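Local structure of thermospermine synthase (Medicago truncatula, 6BQ6) at residues Pro102-Gly113 with Thr124-Asp132; Tyr243-Ile251 with Thr294-Ser302. The protein probably transfers an aminopropyl group from decarboxylated S-adenosylmethionine to spermidine, making thermospermine and releasing methylthioadenosine. All blocks are in the same frame, centred on the assembly; numbering follows the deposited sequence.

Contact 1 of 2, residues Pro102-Gly113 with Thr124-Asp132; sequences PKNVFIMGGGEG and TIDKVVMCD
Met130 reaches from strand 127-132 across to the glycine-rich turn after strand 104-107, in the first beta-alpha-beta unit of the Rossmann-like domain. Its CB lies 4.2 Å from Ile107 CD1. CG, anti to the backbone N (chi1 -180°), comes within 3.4 Å of Gly109 O, and SD rests 3.6 Å from Gly111 N. The bend at chi3 (-52°) brings CE to 4.4 Å from Gly113 CA, a looser touch. The strands run parallel, their backbone ladder including Ile107 N to Val129 O (2.7 Å) and Cys131 N to Ile107 O (2.9 Å). On the other sheet face the Phe106 ring meets Val129 CG1 and, through CZ, Cys131 CB at 3.4 Å. Asp132, which binds adenosine in another structure of this protein, sets OD2 3.5 Å from Gly111 CA, a close approach consistent with a residue lacking a side chain there. Gly110 touches the bound thermospermine. Helix 114-120 covers the face with Ile107 and Val128, through Thr115, Leu119 and Leu120; helix 164-169 covers Phe106 and Cys131, while strand 175-181 continues the sheet beyond strand 104-107.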
ATOM      1  N   PRO B 102     -24.561  -2.680  40.962  1.00 24.13           N
ATOM      2  CA  PRO B 102     -24.295  -3.855  40.112  1.00 23.41           C
ATOM      3  C   PRO B 102     -23.267  -4.757  40.761  1.00 23.50           C
ATOM      4  O   PRO B 102     -22.181  -4.314  41.018  1.00 24.00           O
ATOM      5  CB  PRO B 102     -23.768  -3.223  38.805  1.00 23.10           C
ATOM      6  CG  PRO B 102     -23.193  -1.921  39.246  1.00 23.09           C
ATOM      7  CD  PRO B 102     -24.013  -1.436  40.402  1.00 23.97           C
ATOM      8  N   LYS B 103     -23.639  -6.016  40.996  0.50 21.99           N
ATOM      9  CA  LYS B 103     -22.827  -7.021  41.681  0.50 21.73           C
ATOM     10  C   LYS B 103     -22.311  -8.137  40.793  0.50 20.87           C
ATOM     11  O   LYS B 103     -21.225  -8.656  40.994  0.50 20.44           O
ATOM     12  CB  LYS B 103     -23.675  -7.679  42.784  0.50 21.83           C
ATOM     13  CG  LYS B 103     -24.178  -6.714  43.848  0.50 22.71           C
ATOM     14  CD  LYS B 103     -23.192  -6.657  45.010  0.50 22.61           C
ATOM     15  CE  LYS B 103     -23.221  -5.320  45.739  0.50 22.54           C
ATOM     16  NZ  LYS B 103     -21.902  -4.981  46.313  0.50 21.27           N
ATOM     17  N   ASN B 104     -23.118  -8.550  39.817  0.50 20.97           N
ATOM     18  CA  ASN B 104     -22.840  -9.743  39.054  0.50 21.08           C
ATOM     19  C   ASN B 104     -22.991  -9.412  37.568  0.50 20.55           C
ATOM     20  O   ASN B 104     -24.081  -9.009  37.138  0.50 20.61           O
ATOM     21  CB  ASN B 104     -23.792 -10.844  39.474  0.50 22.08           C
ATOM     22  CG  ASN B 104     -23.491 -11.365  40.885  0.50 23.00           C
ATOM     23  OD1 ASN B 104     -24.054 -10.889  41.896  0.50 25.31           O
ATOM     24  ND2 ASN B 104     -22.581 -12.302  40.974  0.50 23.74           N
ATOM     25  N   VAL B 105     -21.891  -9.559  36.823  0.50 20.22           N
ATOM     26  CA  VAL B 105     -21.881  -9.249  35.397  0.50 19.89           C
ATOM     27  C   VAL B 105     -21.346 -10.375  34.530  0.50 19.18           C
ATOM     28  O   VAL B 105     -20.403 -11.067  34.884  0.50 19.18           O
ATOM     29  CB  VAL B 105     -21.062  -7.985  35.104  0.50 19.72           C
ATOM     30  CG1 VAL B 105     -19.621  -8.179  35.521  0.50 20.11           C
ATOM     31  CG2 VAL B 105     -21.093  -7.629  33.629  0.50 20.09           C
ATOM     32  N   PHE B 106     -21.962 -10.535  33.368  1.00 18.64           N
ATOM     33  CA  PHE B 106     -21.593 -11.545  32.383  1.00 18.66           C
ATOM     34  C   PHE B 106     -21.107 -10.837  31.116  1.00 17.94           C
ATOM     35  O   PHE B 106     -21.792  -9.948  30.633  1.00 18.52           O
ATOM     36  CB  PHE B 106     -22.833 -12.375  32.055  1.00 19.86           C
ATOM     37  CG  PHE B 106     -22.579 -13.552  31.176  1.00 20.32           C
ATOM     38  CD1 PHE B 106     -22.663 -13.437  29.824  1.00 20.67           C
ATOM     39  CD2 PHE B 106     -22.381 -14.817  31.731  1.00 21.24           C
ATOM     40  CE1 PHE B 106     -22.435 -14.522  28.993  1.00 21.07           C
ATOM     41  CE2 PHE B 106     -22.191 -15.938  30.915  1.00 21.36           C
ATOM     42  CZ  PHE B 106     -22.236 -15.799  29.549  1.00 21.35           C
ATOM     43  N   ILE B 107     -19.925 -11.211  30.656  1.00 17.71           N
ATOM     44  CA  ILE B 107     -19.388 -10.679  29.397  1.00 18.10           C
ATOM     45  C   ILE B 107     -19.574 -11.714  28.280  1.00 18.68           C
ATOM     46  O   ILE B 107     -19.044 -12.828  28.389  1.00 18.69           O
ATOM     47  CB  ILE B 107     -17.909 -10.355  29.460  1.00 17.69           C
ATOM     48  CG1 ILE B 107     -17.558  -9.447  30.662  1.00 17.94           C
ATOM     49  CG2 ILE B 107     -17.527  -9.652  28.150  1.00 18.17           C
ATOM     50  CD1 ILE B 107     -16.081  -9.456  31.022  1.00 18.25           C
ATOM     51  N   MET B 108     -20.303 -11.370  27.194  1.00 18.51           N
ATOM     52  CA  MET B 108     -20.283 -12.158  25.991  1.00 20.11           C
ATOM     53  C   MET B 108     -19.091 -11.745  25.173  1.00 20.47           C
ATOM     54  O   MET B 108     -19.082 -10.624  24.634  1.00 19.83           O
ATOM     55  CB  MET B 108     -21.575 -11.952  25.180  1.00 20.97           C
ATOM     56  CG  MET B 108     -22.826 -12.018  26.022  1.00 22.26           C
ATOM     57  SD  MET B 108     -24.266 -12.143  24.947  1.00 25.91           S
ATOM     58  CE  MET B 108     -24.242 -10.593  24.071  1.00 24.53           C
ATOM     59  N   GLY B 109     -18.081 -12.602  25.102  1.00 20.30           N
ATOM     60  CA  GLY B 109     -16.832 -12.319  24.379  1.00 21.85           C
ATOM     61  C   GLY B 109     -15.834 -11.730  25.325  1.00 23.30           C
ATOM     62  O   GLY B 109     -15.560 -12.269  26.371  1.00 25.87           O
ATOM     63  N   GLY B 110     -15.307 -10.584  24.963  1.00 24.51           N
ATOM     64  CA  GLY B 110     -14.201  -9.970  25.678  1.00 27.34           C
ATOM     65  C   GLY B 110     -12.898 -10.606  25.209  1.00 31.11           C
ATOM     66  O   GLY B 110     -12.392 -10.313  24.064  1.00 37.64           O
ATOM     67  N   GLY B 111     -12.367 -11.477  26.053  1.00 28.50           N
ATOM     68  CA  GLY B 111     -11.198 -12.274  25.727  1.00 26.73           C
ATOM     69  C   GLY B 111      -9.895 -11.585  26.002  1.00 25.88           C
ATOM     70  O   GLY B 111      -8.979 -12.176  26.470  1.00 26.25           O
ATOM     71  N   GLU B 112      -9.803 -10.302  25.701  1.00 24.59           N
ATOM     72  CA  GLU B 112      -8.542  -9.583  25.891  1.00 25.80           C
ATOM     73  C   GLU B 112      -8.242  -9.282  27.350  1.00 24.49           C
ATOM     74  O   GLU B 112      -7.075  -9.094  27.730  1.00 23.40           O
ATOM     75  CB  GLU B 112      -8.570  -8.279  25.106  1.00 28.22           C
ATOM     76  CG  GLU B 112      -8.913  -8.472  23.657  1.00 30.93           C
ATOM     77  CD  GLU B 112      -9.160  -7.160  22.934  1.00 35.71           C
ATOM     78  OE1 GLU B 112      -8.646  -6.102  23.389  1.00 36.15           O
ATOM     79  OE2 GLU B 112      -9.908  -7.213  21.904  1.00 41.04           O
ATOM     80  N   GLY B 113      -9.290  -9.215  28.164  1.00 22.97           N
ATOM     81  CA  GLY B 113      -9.193  -8.922  29.566  1.00 22.71           C
ATOM     82  C   GLY B 113      -9.495  -7.477  29.903  1.00 21.79           C
ATOM     83  O   GLY B 113      -9.596  -7.141  31.077  1.00 21.23           O
ATOM     84  N   THR B 124     -18.572  -2.172  43.719  1.00 24.63           N
ATOM     85  CA  THR B 124     -19.805  -2.922  43.931  1.00 24.45           C
ATOM     86  C   THR B 124     -19.730  -4.373  43.445  1.00 23.76           C
ATOM     87  O   THR B 124     -20.486  -5.262  43.899  1.00 22.64           O
ATOM     88  CB  THR B 124     -21.008  -2.207  43.246  1.00 24.85           C
ATOM     89  OG1 THR B 124     -20.781  -2.106  41.834  1.00 24.12           O
ATOM     90  CG2 THR B 124     -21.174  -0.791  43.771  1.00 25.87           C
ATOM     91  N   ILE B 125     -18.852  -4.629  42.486  1.00 22.25           N
ATOM     92  CA  ILE B 125     -18.801  -5.884  41.781  1.00 22.08           C
ATOM     93  C   ILE B 125     -18.250  -6.984  42.674  1.00 22.26           C
ATOM     94  O   ILE B 125     -17.174  -6.843  43.257  1.00 21.87           O
ATOM     95  CB  ILE B 125     -17.949  -5.756  40.466  1.00 22.06           C
ATOM     96  CG1 ILE B 125     -18.698  -4.869  39.436  1.00 22.05           C
ATOM     97  CG2 ILE B 125     -17.559  -7.096  39.877  1.00 22.26           C
ATOM     98  CD1 ILE B 125     -19.894  -5.531  38.824  1.00 22.08           C
ATOM     99  N   ASP B 126     -18.982  -8.084  42.711  1.00 22.80           N
ATOM    100  CA  ASP B 126     -18.587  -9.333  43.391  1.00 24.26           C
ATOM    101  C   ASP B 126     -18.170 -10.464  42.428  1.00 25.06           C
ATOM    102  O   ASP B 126     -17.356 -11.327  42.797  1.00 24.41           O
ATOM    103  CB  ASP B 126     -19.756  -9.817  44.255  1.00 24.88           C
ATOM    104  CG  ASP B 126     -20.065  -8.889  45.420  1.00 27.00           C
ATOM    105  OD1 ASP B 126     -19.152  -8.156  45.926  1.00 29.40           O
ATOM    106  OD2 ASP B 126     -21.218  -8.924  45.900  1.00 29.51           O
ATOM    107  N   LYS B 127     -18.755 -10.505  41.226  1.00 24.60           N
ATOM    108  CA  LYS B 127     -18.418 -11.554  40.255  1.00 23.86           C
ATOM    109  C   LYS B 127     -18.514 -11.034  38.855  1.00 22.04           C
ATOM    110  O   LYS B 127     -19.482 -10.327  38.503  1.00 21.52           O
ATOM    111  CB  LYS B 127     -19.332 -12.741  40.382  1.00 27.03           C
ATOM    112  CG  LYS B 127     -18.876 -13.944  39.560  1.00 30.71           C
ATOM    113  CD  LYS B 127     -19.632 -15.206  39.943  1.00 36.39           C
ATOM    114  CE  LYS B 127     -20.844 -15.394  39.041  1.00 38.08           C
ATOM    115  NZ  LYS B 127     -21.262 -16.806  38.976  1.00 40.65           N
ATOM    116  N   VAL B 128     -17.527 -11.384  38.064  1.00 21.23           N
ATOM    117  CA  VAL B 128     -17.523 -11.183  36.583  1.00 21.28           C
ATOM    118  C   VAL B 128     -17.272 -12.540  35.913  1.00 21.35           C
ATOM    119  O   VAL B 128     -16.331 -13.278  36.243  1.00 22.51           O
ATOM    120  CB  VAL B 128     -16.427 -10.218  36.119  1.00 21.31           C
ATOM    121  CG1 VAL B 128     -16.382 -10.096  34.595  1.00 21.22           C
ATOM    122  CG2 VAL B 128     -16.533  -8.834  36.757  1.00 22.09           C
ATOM    123  N   VAL B 129     -18.149 -12.899  35.004  1.00 21.08           N
ATOM    124  CA  VAL B 129     -17.961 -14.051  34.159  1.00 21.67           C
ATOM    125  C   VAL B 129     -17.621 -13.596  32.765  1.00 22.20           C
ATOM    126  O   VAL B 129     -18.405 -12.835  32.202  1.00 22.10           O
ATOM    127  CB  VAL B 129     -19.249 -14.906  34.084  1.00 23.05           C
ATOM    128  CG1 VAL B 129     -19.014 -16.133  33.200  1.00 23.84           C
ATOM    129  CG2 VAL B 129     -19.681 -15.346  35.449  1.00 24.46           C
ATOM    130  N   MET B 130     -16.504 -14.068  32.205  1.00 21.83           N
ATOM    131  CA  MET B 130     -16.061 -13.738  30.852  1.00 23.83           C
ATOM    132  C   MET B 130     -16.285 -14.992  30.051  1.00 23.84           C
ATOM    133  O   MET B 130     -15.659 -16.021  30.359  1.00 22.60           O
ATOM    134  CB  MET B 130     -14.600 -13.348  30.791  1.00 27.35           C
ATOM    135  CG  MET B 130     -14.087 -12.979  29.391  1.00 30.03           C
ATOM    136  SD  MET B 130     -12.289 -13.204  29.207  1.00 36.99           S
ATOM    137  CE  MET B 130     -11.789 -12.276  30.624  1.00 33.24           C
ATOM    138  N   CYS B 131     -17.213 -14.922  29.091  1.00 21.66           N
ATOM    139  CA  CYS B 131     -17.564 -16.063  28.275  1.00 23.43           C
ATOM    140  C   CYS B 131     -17.178 -15.878  26.787  1.00 23.88           C
ATOM    141  O   CYS B 131     -17.832 -15.144  26.052  1.00 22.19           O
ATOM    142  CB  CYS B 131     -19.039 -16.392  28.452  1.00 23.76           C
ATOM    143  SG  CYS B 131     -19.590 -17.866  27.544  1.00 26.38           S
ATOM    144  N   ASP B 132     -16.067 -16.505  26.397  1.00 25.48           N
ATOM    145  CA  ASP B 132     -15.446 -16.302  25.076  1.00 27.67           C
ATOM    146  C   ASP B 132     -15.300 -17.650  24.449  1.00 28.04           C
ATOM    147  O   ASP B 132     -15.028 -18.619  25.139  1.00 27.64           O
ATOM    148  CB  ASP B 132     -14.073 -15.604  25.193  1.00 29.40           C
ATOM    149  CG  ASP B 132     -13.568 -15.018  23.854  1.00 31.44           C
ATOM    150  OD1 ASP B 132     -13.170 -15.761  22.898  1.00 33.36           O
ATOM    151  OD2 ASP B 132     -13.582 -13.771  23.729  1.00 32.46           O
TER
HETATM  152  O   HOH W   1     -21.760  -7.149  48.001  1.00 32.99           O

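Contact 2 of 2, residues Tyr243-Ile251 with Thr294-Ser302; sequences YVVPYSAHI and TFVSSSTLS
Tyr247 and Phe295 form a T-shaped (edge-to-face) pair where the C-terminal end of helix 292-298 crosses strand 243-251, the outermost strand in this chain of the Rossmann-like sheet. Phe295 CE1 stands over the centre of the tyrosine ring, 3.6 Å above its plane, and the ring planes meet at 71°. With CG placed between its backbone N and carbonyl carbon (chi1 66°), Tyr247 turns that face to the helix. Beside the rings, Ser248 N donates to Ser298 O (3.0 Å, N-H...O 154°), approaching from above the carbonyl plane. Ser298 OG lies between Ser248 O (3.0 Å) and Thr294 O (3.1 Å). Leu301 CD1 packs 3.8 Å from Pro246 CG, and its CD2 meets Ser248 OG. Farther out, Tyr247 OH bonds to Cys90 O in helix 84-98, and its ring also meets Trp260 of the adjoining strand; Phe295 meets His98. Cut back to an alanine, Tyr247 would probably leave the Phe295 edge without its aromatic face and Cys90 O without the phenol. Thr294 OG1 bonds to Lys303 N of the second subunit, bringing the helix to a subunit interface. Near Pro246, one water donates to both Pro246 O and Ser299 O, at 2.6 Å each.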
ATOM      1  N   TYR B 243     -36.146   1.123  27.262  1.00 24.39           N
ATOM      2  CA  TYR B 243     -35.231   2.251  27.229  1.00 25.54           C
ATOM      3  C   TYR B 243     -33.951   1.820  26.496  1.00 23.71           C
ATOM      4  O   TYR B 243     -33.321   0.828  26.877  1.00 24.12           O
ATOM      5  CB  TYR B 243     -34.917   2.671  28.644  1.00 25.99           C
ATOM      6  CG  TYR B 243     -36.135   3.030  29.440  1.00 27.88           C
ATOM      7  CD1 TYR B 243     -36.795   4.221  29.233  1.00 29.21           C
ATOM      8  CD2 TYR B 243     -36.630   2.154  30.403  1.00 30.38           C
ATOM      9  CE1 TYR B 243     -37.942   4.535  29.972  1.00 31.73           C
ATOM     10  CE2 TYR B 243     -37.759   2.454  31.133  1.00 30.29           C
ATOM     11  CZ  TYR B 243     -38.405   3.623  30.923  1.00 33.14           C
ATOM     12  OH  TYR B 243     -39.536   3.839  31.728  1.00 36.99           O
ATOM     13  N   VAL B 244     -33.611   2.541  25.419  1.00 24.30           N
ATOM     14  CA  VAL B 244     -32.465   2.160  24.597  1.00 22.90           C
ATOM     15  C   VAL B 244     -31.716   3.421  24.315  1.00 22.00           C
ATOM     16  O   VAL B 244     -32.312   4.380  23.828  1.00 22.33           O
ATOM     17  CB  VAL B 244     -32.903   1.416  23.308  1.00 23.50           C
ATOM     18  CG1 VAL B 244     -31.691   0.996  22.484  1.00 23.06           C
ATOM     19  CG2 VAL B 244     -33.721   0.200  23.665  1.00 24.02           C
ATOM     20  N   VAL B 245     -30.451   3.467  24.704  1.00 20.08           N
ATOM     21  CA  VAL B 245     -29.603   4.668  24.616  1.00 20.51           C
ATOM     22  C   VAL B 245     -28.359   4.366  23.796  1.00 20.68           C
ATOM     23  O   VAL B 245     -27.453   3.746  24.291  1.00 19.16           O
ATOM     24  CB  VAL B 245     -29.234   5.207  26.028  1.00 20.61           C
ATOM     25  CG1 VAL B 245     -28.288   6.400  25.939  1.00 21.51           C
ATOM     26  CG2 VAL B 245     -30.457   5.565  26.865  1.00 22.14           C
ATOM     27  N   PRO B 246     -28.315   4.826  22.532  1.00 20.75           N
ATOM     28  CA  PRO B 246     -27.150   4.663  21.685  1.00 19.72           C
ATOM     29  C   PRO B 246     -26.187   5.806  21.976  1.00 19.08           C
ATOM     30  O   PRO B 246     -26.618   6.935  22.305  1.00 19.72           O
ATOM     31  CB  PRO B 246     -27.716   4.772  20.263  1.00 20.19           C
ATOM     32  CG  PRO B 246     -28.879   5.675  20.410  1.00 21.01           C
ATOM     33  CD  PRO B 246     -29.454   5.416  21.787  1.00 21.46           C
ATOM     34  N   TYR B 247     -24.912   5.478  21.915  1.00 18.32           N
ATOM     35  CA  TYR B 247     -23.869   6.470  22.184  1.00 18.06           C
ATOM     36  C   TYR B 247     -22.600   6.138  21.469  1.00 17.68           C
ATOM     37  O   TYR B 247     -22.403   5.013  20.984  1.00 17.02           O
ATOM     38  CB  TYR B 247     -23.679   6.654  23.687  1.00 18.09           C
ATOM     39  CG  TYR B 247     -23.150   5.478  24.441  1.00 17.14           C
ATOM     40  CD1 TYR B 247     -23.983   4.457  24.820  1.00 17.71           C
ATOM     41  CD2 TYR B 247     -21.835   5.455  24.892  1.00 17.08           C
ATOM     42  CE1 TYR B 247     -23.506   3.394  25.560  1.00 17.50           C
ATOM     43  CE2 TYR B 247     -21.358   4.395  25.658  1.00 17.34           C
ATOM     44  CZ  TYR B 247     -22.196   3.397  26.008  1.00 17.35           C
ATOM     45  OH  TYR B 247     -21.751   2.292  26.693  1.00 18.28           O
ATOM     46  N   SER B 248     -21.759   7.142  21.259  1.00 17.40           N
ATOM     47  CA  SER B 248     -20.584   6.953  20.425  1.00 17.34           C
ATOM     48  C   SER B 248     -19.402   7.813  20.827  1.00 17.46           C
ATOM     49  O   SER B 248     -19.554   8.806  21.554  1.00 18.35           O
ATOM     50  CB  SER B 248     -20.960   7.198  18.956  1.00 18.45           C
ATOM     51  OG  SER B 248     -21.332   8.565  18.738  1.00 18.99           O
ATOM     52  N   ALA B 249     -18.233   7.450  20.343  1.00 16.91           N
ATOM     53  CA  ALA B 249     -17.004   8.183  20.659  1.00 17.49           C
ATOM     54  C   ALA B 249     -15.957   7.831  19.661  1.00 18.16           C
ATOM     55  O   ALA B 249     -15.895   6.725  19.186  1.00 18.36           O
ATOM     56  CB  ALA B 249     -16.536   7.800  22.065  1.00 18.39           C
ATOM     57  N   HIS B 250     -15.090   8.787  19.368  1.00 18.52           N
ATOM     58  CA  HIS B 250     -13.979   8.520  18.471  1.00 19.14           C
ATOM     59  C   HIS B 250     -12.891   7.676  19.083  1.00 19.86           C
ATOM     60  O   HIS B 250     -12.455   7.950  20.206  1.00 19.35           O
ATOM     61  CB  HIS B 250     -13.365   9.873  18.093  1.00 19.77           C
ATOM     62  CG  HIS B 250     -12.279   9.802  17.042  1.00 20.52           C
ATOM     63  ND1 HIS B 250     -11.006  10.254  17.268  1.00 20.54           N
ATOM     64  CD2 HIS B 250     -12.279   9.306  15.787  1.00 21.33           C
ATOM     65  CE1 HIS B 250     -10.254  10.020  16.211  1.00 21.08           C
ATOM     66  NE2 HIS B 250     -11.011   9.448  15.291  1.00 20.97           N
ATOM     67  N   ILE B 251     -12.407   6.707  18.312  1.00 20.58           N
ATOM     68  CA  ILE B 251     -11.264   5.902  18.706  1.00 21.79           C
ATOM     69  C   ILE B 251     -10.193   6.030  17.587  1.00 21.39           C
ATOM     70  O   ILE B 251     -10.368   5.546  16.504  1.00 22.06           O
ATOM     71  CB  ILE B 251     -11.674   4.470  18.979  1.00 23.79           C
ATOM     72  CG1 ILE B 251     -12.653   4.455  20.189  1.00 26.15           C
ATOM     73  CG2 ILE B 251     -10.464   3.613  19.338  1.00 24.14           C
ATOM     74  CD1 ILE B 251     -13.468   3.230  20.216  1.00 29.47           C
ATOM     75  N   THR B 294     -18.869  13.870  29.344  1.00 20.89           N
ATOM     76  CA  THR B 294     -18.465  13.066  28.188  1.00 20.44           C
ATOM     77  C   THR B 294     -19.558  12.104  27.785  1.00 20.21           C
ATOM     78  O   THR B 294     -19.889  11.983  26.587  1.00 19.54           O
ATOM     79  CB  THR B 294     -17.137  12.324  28.421  1.00 20.90           C
ATOM     80  OG1 THR B 294     -16.111  13.241  28.819  1.00 20.62           O
ATOM     81  CG2 THR B 294     -16.654  11.654  27.137  1.00 21.32           C
ATOM     82  N   PHE B 295     -20.150  11.411  28.768  1.00 19.95           N
ATOM     83  CA  PHE B 295     -21.225  10.502  28.434  1.00 19.71           C
ATOM     84  C   PHE B 295     -22.436  11.204  27.851  1.00 20.34           C
ATOM     85  O   PHE B 295     -23.026  10.725  26.863  1.00 20.60           O
ATOM     86  CB  PHE B 295     -21.637   9.624  29.632  1.00 20.05           C
ATOM     87  CG  PHE B 295     -22.732   8.709  29.266  1.00 20.36           C
ATOM     88  CD1 PHE B 295     -22.454   7.674  28.396  1.00 19.77           C
ATOM     89  CD2 PHE B 295     -24.042   8.988  29.594  1.00 21.27           C
ATOM     90  CE1 PHE B 295     -23.464   6.868  27.890  1.00 20.42           C
ATOM     91  CE2 PHE B 295     -25.059   8.168  29.106  1.00 21.10           C
ATOM     92  CZ  PHE B 295     -24.749   7.115  28.257  1.00 20.92           C
ATOM     93  N   VAL B 296     -22.808  12.344  28.414  1.00 21.59           N
ATOM     94  CA  VAL B 296     -23.961  13.088  27.897  1.00 23.41           C
ATOM     95  C   VAL B 296     -23.689  13.525  26.470  1.00 23.13           C
ATOM     96  O   VAL B 296     -24.571  13.367  25.632  1.00 24.39           O
ATOM     97  CB  VAL B 296     -24.350  14.262  28.814  1.00 25.32           C
ATOM     98  CG1 VAL B 296     -25.281  15.248  28.083  1.00 26.98           C
ATOM     99  CG2 VAL B 296     -24.933  13.689  30.092  1.00 26.81           C
ATOM    100  N   SER B 297     -22.465  13.974  26.195  1.00 23.03           N
ATOM    101  CA  SER B 297     -22.045  14.362  24.825  1.00 23.89           C
ATOM    102  C   SER B 297     -22.104  13.144  23.880  1.00 22.97           C
ATOM    103  O   SER B 297     -22.705  13.204  22.794  1.00 22.23           O
ATOM    104  CB  SER B 297     -20.610  14.910  24.843  1.00 25.37           C
ATOM    105  OG  SER B 297     -20.203  15.240  23.484  1.00 27.03           O
ATOM    106  N   SER B 298     -21.552  12.022  24.340  1.00 21.82           N
ATOM    107  CA  SER B 298     -21.560  10.764  23.567  1.00 21.39           C
ATOM    108  C   SER B 298     -22.939  10.298  23.214  1.00 20.28           C
ATOM    109  O   SER B 298     -23.137   9.708  22.139  1.00 19.48           O
ATOM    110  CB  SER B 298     -20.871   9.614  24.313  1.00 23.62           C
ATOM    111  OG  SER B 298     -19.467   9.896  24.346  1.00 29.38           O
ATOM    112  N   SER B 299     -23.875  10.503  24.128  1.00 20.59           N
ATOM    113  CA  SER B 299     -25.252  10.052  23.936  1.00 21.15           C
ATOM    114  C   SER B 299     -26.151  11.056  23.196  1.00 22.73           C
ATOM    115  O   SER B 299     -27.332  10.830  23.014  1.00 22.82           O
ATOM    116  CB  SER B 299     -25.825   9.570  25.260  1.00 22.71           C
ATOM    117  OG  SER B 299     -25.937  10.622  26.146  1.00 24.32           O
ATOM    118  N   THR B 300     -25.575  12.162  22.768  1.00 22.17           N
ATOM    119  CA  THR B 300     -26.276  13.122  21.946  1.00 24.05           C
ATOM    120  C   THR B 300     -25.701  12.924  20.571  1.00 25.19           C
ATOM    121  O   THR B 300     -24.629  13.455  20.244  1.00 26.96           O
ATOM    122  CB  THR B 300     -25.993  14.575  22.404  1.00 24.36           C
ATOM    123  OG1 THR B 300     -26.276  14.739  23.815  1.00 24.99           O
ATOM    124  CG2 THR B 300     -26.808  15.552  21.557  1.00 25.45           C
ATOM    125  N   LEU B 301     -26.415  12.218  19.743  1.00 23.72           N
ATOM    126  CA  LEU B 301     -25.906  11.894  18.418  1.00 23.11           C
ATOM    127  C   LEU B 301     -26.172  13.111  17.521  1.00 23.04           C
ATOM    128  O   LEU B 301     -26.969  13.978  17.877  1.00 24.39           O
ATOM    129  CB  LEU B 301     -26.625  10.671  17.881  1.00 23.89           C
ATOM    130  CG  LEU B 301     -26.366   9.488  18.824  1.00 24.82           C
ATOM    131  CD1 LEU B 301     -27.106   8.314  18.314  1.00 25.56           C
ATOM    132  CD2 LEU B 301     -24.882   9.220  18.941  1.00 25.64           C
ATOM    133  N   SER B 302     -25.538  13.175  16.362  1.00 21.97           N
ATOM    134  CA  SER B 302     -25.751  14.324  15.453  1.00 21.48           C
ATOM    135  C   SER B 302     -27.100  14.201  14.766  1.00 21.78           C
ATOM    136  O   SER B 302     -27.725  13.155  14.761  1.00 21.12           O
ATOM    137  CB  SER B 302     -24.663  14.399  14.403  1.00 20.98           C
ATOM    138  OG  SER B 302     -24.812  13.379  13.411  1.00 21.01           O
TER
HETATM  139  O   HOH W   2     -28.658   8.585  22.624  1.00 23.20           O

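In the fold
Both contacts involve the same mixed sheet but lie on opposite sides of the chain's centre, their centres about 23 Å apart and their nearest atoms about 11 Å apart. Contact 1 is the more deeply buried: two neighbouring parallel strands share a regular backbone ladder, and their ends reach the polyamine and adenosine sites. Contact 2, partly buried, joins the far edge of the sheet to a helix end that follows the strand by more than forty residues. Because that helix end crosses the strand, a single backbone bond, an aromatic pair, serine hydroxyls and a water hold it instead of a ladder. A second subunit packs against contact 2, whereas no other chain of the assembly touches contact 1.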